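Local coordinates for protein L-rhamnose mutarotase (Formosa agariphila, PDB 6HHN) that catalyses the anomeric conversion of alpha- to beta-L-rhamnose, a step in the breakdown of the algal cell-wall polysaccharide ulvan, at residues Q42-D46 and N47-E51; F90-I94 and M95-P99. All coordinates share one frame; numbering follows the deposited sequence. Where two conformers were deposited one is given.

Interaction 1: Q42-D46 and N47-E51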
# COMPACT_ATOMS: atom_id res chain seq x y z
N GLN A 42 -0.78 14.59 16.22
CA GLN A 42 -1.19 15.96 15.95
C GLN A 42 -0.27 16.63 14.94
O GLN A 42 -0.74 17.36 14.07
CB GLN A 42 -1.26 16.77 17.24
CG GLN A 42 -1.91 18.12 17.04
CD GLN A 42 -3.31 17.98 16.50
OE1 GLN A 42 -4.15 17.28 17.08
NE2 GLN A 42 -3.58 18.63 15.37
N LEU A 43 1.06 16.41 15.04
CA LEU A 43 1.94 17.02 14.06
C LEU A 43 1.63 16.53 12.65
O LEU A 43 1.66 17.31 11.69
CB LEU A 43 3.40 16.70 14.37
CG LEU A 43 4.06 17.55 15.43
CD1 LEU A 43 5.38 16.93 15.86
CD2 LEU A 43 4.27 18.96 14.88
N LEU A 44 1.38 15.23 12.51
CA LEU A 44 1.05 14.69 11.20
C LEU A 44 -0.22 15.34 10.66
O LEU A 44 -0.26 15.79 9.51
CB LEU A 44 0.92 13.17 11.30
CG LEU A 44 2.23 12.41 11.51
CD1 LEU A 44 1.94 10.97 11.86
CD2 LEU A 44 3.08 12.50 10.26
N LYS A 45 -1.25 15.43 11.50
CA LYS A 45 -2.49 16.09 11.09
C LYS A 45 -2.26 17.55 10.73
O LYS A 45 -2.76 18.04 9.71
CB LYS A 45 -3.55 15.94 12.18
CG LYS A 45 -4.02 14.50 12.39
CD LYS A 45 -5.17 14.45 13.36
CE LYS A 45 -5.44 13.04 13.84
NZ LYS A 45 -6.25 13.04 15.10
N ASP A 46 -1.47 18.26 11.54
CA ASP A 46 -1.19 19.67 11.28
C ASP A 46 -0.47 19.85 9.96
O ASP A 46 -0.55 20.92 9.34
CB ASP A 46 -0.32 20.27 12.39
CG ASP A 46 -1.06 20.46 13.70
OD1 ASP A 46 -2.30 20.37 13.71
OD2 ASP A 46 -0.38 20.72 14.72
N ASN A 47 0.26 18.83 9.50
CA ASN A 47 0.99 18.88 8.24
C ASN A 47 0.22 18.26 7.09
O ASN A 47 0.80 17.98 6.04
CB ASN A 47 2.37 18.26 8.41
CG ASN A 47 3.35 19.19 9.13
OD1 ASN A 47 4.17 19.84 8.48
ND2 ASN A 47 3.25 19.27 10.46
N GLY A 48 -1.08 18.06 7.27
CA GLY A 48 -1.96 17.66 6.18
C GLY A 48 -2.08 16.17 5.94
O GLY A 48 -2.68 15.77 4.93
N VAL A 49 -1.55 15.34 6.82
CA VAL A 49 -1.63 13.89 6.64
C VAL A 49 -2.96 13.39 7.18
O VAL A 49 -3.38 13.75 8.29
CB VAL A 49 -0.47 13.19 7.36
CG1 VAL A 49 -0.59 11.67 7.21
CG2 VAL A 49 0.85 13.66 6.81
N SER A 50 -3.62 12.53 6.40
CA SER A 50 -4.81 11.83 6.86
C SER A 50 -4.79 10.42 6.29
O SER A 50 -4.02 10.10 5.38
CB SER A 50 -6.09 12.55 6.43
OG SER A 50 -6.21 12.59 5.02
N GLU A 51 -5.65 9.57 6.87
CA GLU A 51 -5.86 8.21 6.40
C GLU A 51 -4.53 7.49 6.16
O GLU A 51 -4.28 6.93 5.09
CB GLU A 51 -6.74 8.19 5.16
CG GLU A 51 -8.13 8.73 5.46
CD GLU A 51 -9.04 8.67 4.26
OE1 GLU A 51 -9.13 7.58 3.66
OE2 GLU A 51 -9.64 9.72 3.92
O HOH W 1 -4.73 16.53 8.11
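Asn47 folds its side chain back onto the last turn of the helix it follows: ND2 gives a nearly straight hydrogen bond to Leu43 O at 2.8 Å (163°), with the carbonyl oxygen close to the plane of the amide. Its CG stands anti to its own carbonyl carbon (chi1 -78°), which carries the amide back alongside Leu43. The Asn47 backbone N is shared by two weak bonds, to the same oxygen and to Leu44 O. A Schellman motif closes the helix: Val49 N reaches Leu44 O at 3.0 Å, and Gly48 N reaches Lys45 O at 3.0 Å from above the carbonyl plane. Gly48, at positive phi (88°), is the C-prime residue. The apolar part of the closure is Leu44 CB against Val49 CB at 4.2 Å. One turn back, Gln42 NE2 bonds Asp46 OD1 at 2.7 Å from above the carboxylate plane. A water spans Lys45 O and Val49 O. The turn passes helix 38-46 directly into strand 49-50, which pairs with strand 62-69; Leu44 also packs on Leu78 and on Met114 of the second subunit, and Val49 lies beside Tyr52, a probable substrate-binding residue.

Interaction 2: F90-I94 and M95-P99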
# COMPACT_ATOMS: atom_id res chain seq x y z
N PHE A 90 13.46 6.48 18.89
CA PHE A 90 12.74 5.47 19.68
C PHE A 90 12.55 4.17 18.92
O PHE A 90 12.58 3.09 19.52
CB PHE A 90 11.41 6.11 20.09
CG PHE A 90 10.48 5.22 20.85
CD1 PHE A 90 10.77 4.78 22.12
CD2 PHE A 90 9.24 4.91 20.31
CE1 PHE A 90 9.88 3.99 22.82
CE2 PHE A 90 8.34 4.14 21.01
CZ PHE A 90 8.65 3.68 22.28
N MET A 91 12.37 4.25 17.60
CA MET A 91 12.06 3.10 16.77
C MET A 91 13.29 2.44 16.16
O MET A 91 13.15 1.41 15.48
CB MET A 91 11.12 3.53 15.64
CG MET A 91 9.72 3.94 16.11
SD MET A 91 8.84 2.61 16.91
CE MET A 91 8.84 1.41 15.58
N ALA A 92 14.49 2.99 16.35
CA ALA A 92 15.62 2.66 15.49
C ALA A 92 16.15 1.25 15.72
O ALA A 92 16.83 0.73 14.84
CB ALA A 92 16.74 3.67 15.71
N ASP A 93 15.84 0.63 16.85
CA ASP A 93 16.34 -0.71 17.14
C ASP A 93 15.60 -1.79 16.38
O ASP A 93 16.14 -2.89 16.22
CB ASP A 93 16.24 -1.01 18.65
CG ASP A 93 14.81 -0.79 19.23
OD1 ASP A 93 14.03 0.04 18.72
OD2 ASP A 93 14.48 -1.46 20.23
N ILE A 94 14.38 -1.53 15.92
CA ILE A 94 13.58 -2.57 15.26
C ILE A 94 13.31 -2.29 13.80
O ILE A 94 12.71 -3.14 13.13
CB ILE A 94 12.27 -2.86 16.03
CG1 ILE A 94 11.35 -1.65 15.97
CG2 ILE A 94 12.62 -3.26 17.47
CD1 ILE A 94 10.04 -1.89 16.71
N MET A 95 13.71 -1.14 13.28
CA MET A 95 13.54 -0.77 11.88
C MET A 95 14.89 -0.73 11.18
O MET A 95 15.92 -0.51 11.82
CB MET A 95 12.92 0.64 11.76
CG MET A 95 11.58 0.84 12.43
SD MET A 95 10.25 0.14 11.46
CE MET A 95 10.22 1.25 10.04
N GLN A 96 14.88 -0.94 9.87
CA GLN A 96 16.03 -0.65 9.03
C GLN A 96 16.13 0.86 8.85
O GLN A 96 15.22 1.49 8.30
CB GLN A 96 15.91 -1.36 7.70
CG GLN A 96 17.17 -1.35 6.91
CD GLN A 96 17.06 -2.14 5.62
OE1 GLN A 96 17.13 -3.36 5.62
NE2 GLN A 96 16.82 -1.45 4.54
N VAL A 97 17.20 1.45 9.36
CA VAL A 97 17.30 2.89 9.44
C VAL A 97 18.62 3.39 8.89
O VAL A 97 19.61 2.67 8.80
CB VAL A 97 17.12 3.43 10.87
CG1 VAL A 97 15.79 3.04 11.44
CG2 VAL A 97 18.25 2.96 11.78
N ASN A 98 18.62 4.67 8.55
CA ASN A 98 19.79 5.44 8.18
C ASN A 98 20.58 5.85 9.42
O ASN A 98 20.13 5.68 10.55
CB ASN A 98 19.33 6.69 7.45
CG ASN A 98 18.67 6.37 6.15
OD1 ASN A 98 19.26 5.69 5.32
ND2 ASN A 98 17.43 6.81 5.97
N PRO A 99 21.80 6.36 9.21
CA PRO A 99 22.59 6.86 10.34
C PRO A 99 21.88 7.85 11.24
O PRO A 99 22.15 7.86 12.45
CB PRO A 99 23.83 7.46 9.64
CG PRO A 99 24.01 6.56 8.41
CD PRO A 99 22.56 6.35 7.94
O HOH W 2 17.96 -0.60 13.16
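Met91 O is where the chain closes on itself after helix 82-91: it takes a hydrogen bond from Ile94 N at 3.2 Å and a weak, bent one from Met95 N at 3.4 Å (131°), after which the backbone runs extended from Met95 to Asn98. The side chains add a run of small apolar contacts. In the conformer described, one of two deposited, Met95 carries CG anti to its carbonyl carbon (chi1 -58°), and this lays CG back over the turn, 3.5 Å from Met91 O and 4.2 Å from Met91 CB. Beyond CG the chain of this conformer bends at both remaining torsions and takes the thioether end away from residues 90-94. Ile94 approaches the same methylene from its own side, its CG1 lying 4.3 Å from Met95 CG; chi1 of 66° wedges CG1 between the backbone N and carbonyl carbon, close to Met95 N. Farther along, Val97 points at the turn and straddles Ala92 with its two methyls: CG2 comes within 4.3 Å of Ala92 CB, while CG1 sits 4.1 Å from Ala92 CA. Asp93 turns outward and forms a salt bridge with Arg32. Helix 26-34 flanks the turn, with Met91 touching Tyr29 and Arg32, Ile94 touching Arg32, and Met95 touching Tyr29. Since Tyr29 and Trp87 probably bind substrate, as in relatives, the two methionines pack against residues that probably line that site. On the way to strand 106-114, the Ile94 backbone bonds to Asn22, and that of Gln96 to both Lys20 and Val104, tying the segment to the end of strand 13-20 and to the loop leading into the last strand.

Overall arrangement
Both contacts are local closures where a helix gives way to other structure, on opposite sides of the chain's centre, with their own centres about 22 Å apart and no atoms touching. Interaction 1 lies at the surface and is chiefly polar: backbone and amide hydrogen bonds finish helix 38-46 and deliver the chain straight into a strand. Interaction 2 is partly buried, has only a weak bond between its segments and depends mostly on apolar packing, before a longer loop leads to the final strand. Residues 42-51 adjoin the second subunit of the homodimer, whereas residues 90-99 touch no other chain of the assembly. Both lie near probable substrate-binding residues, Tyr52 for interaction 1, Tyr29 and Trp87 for interaction 2.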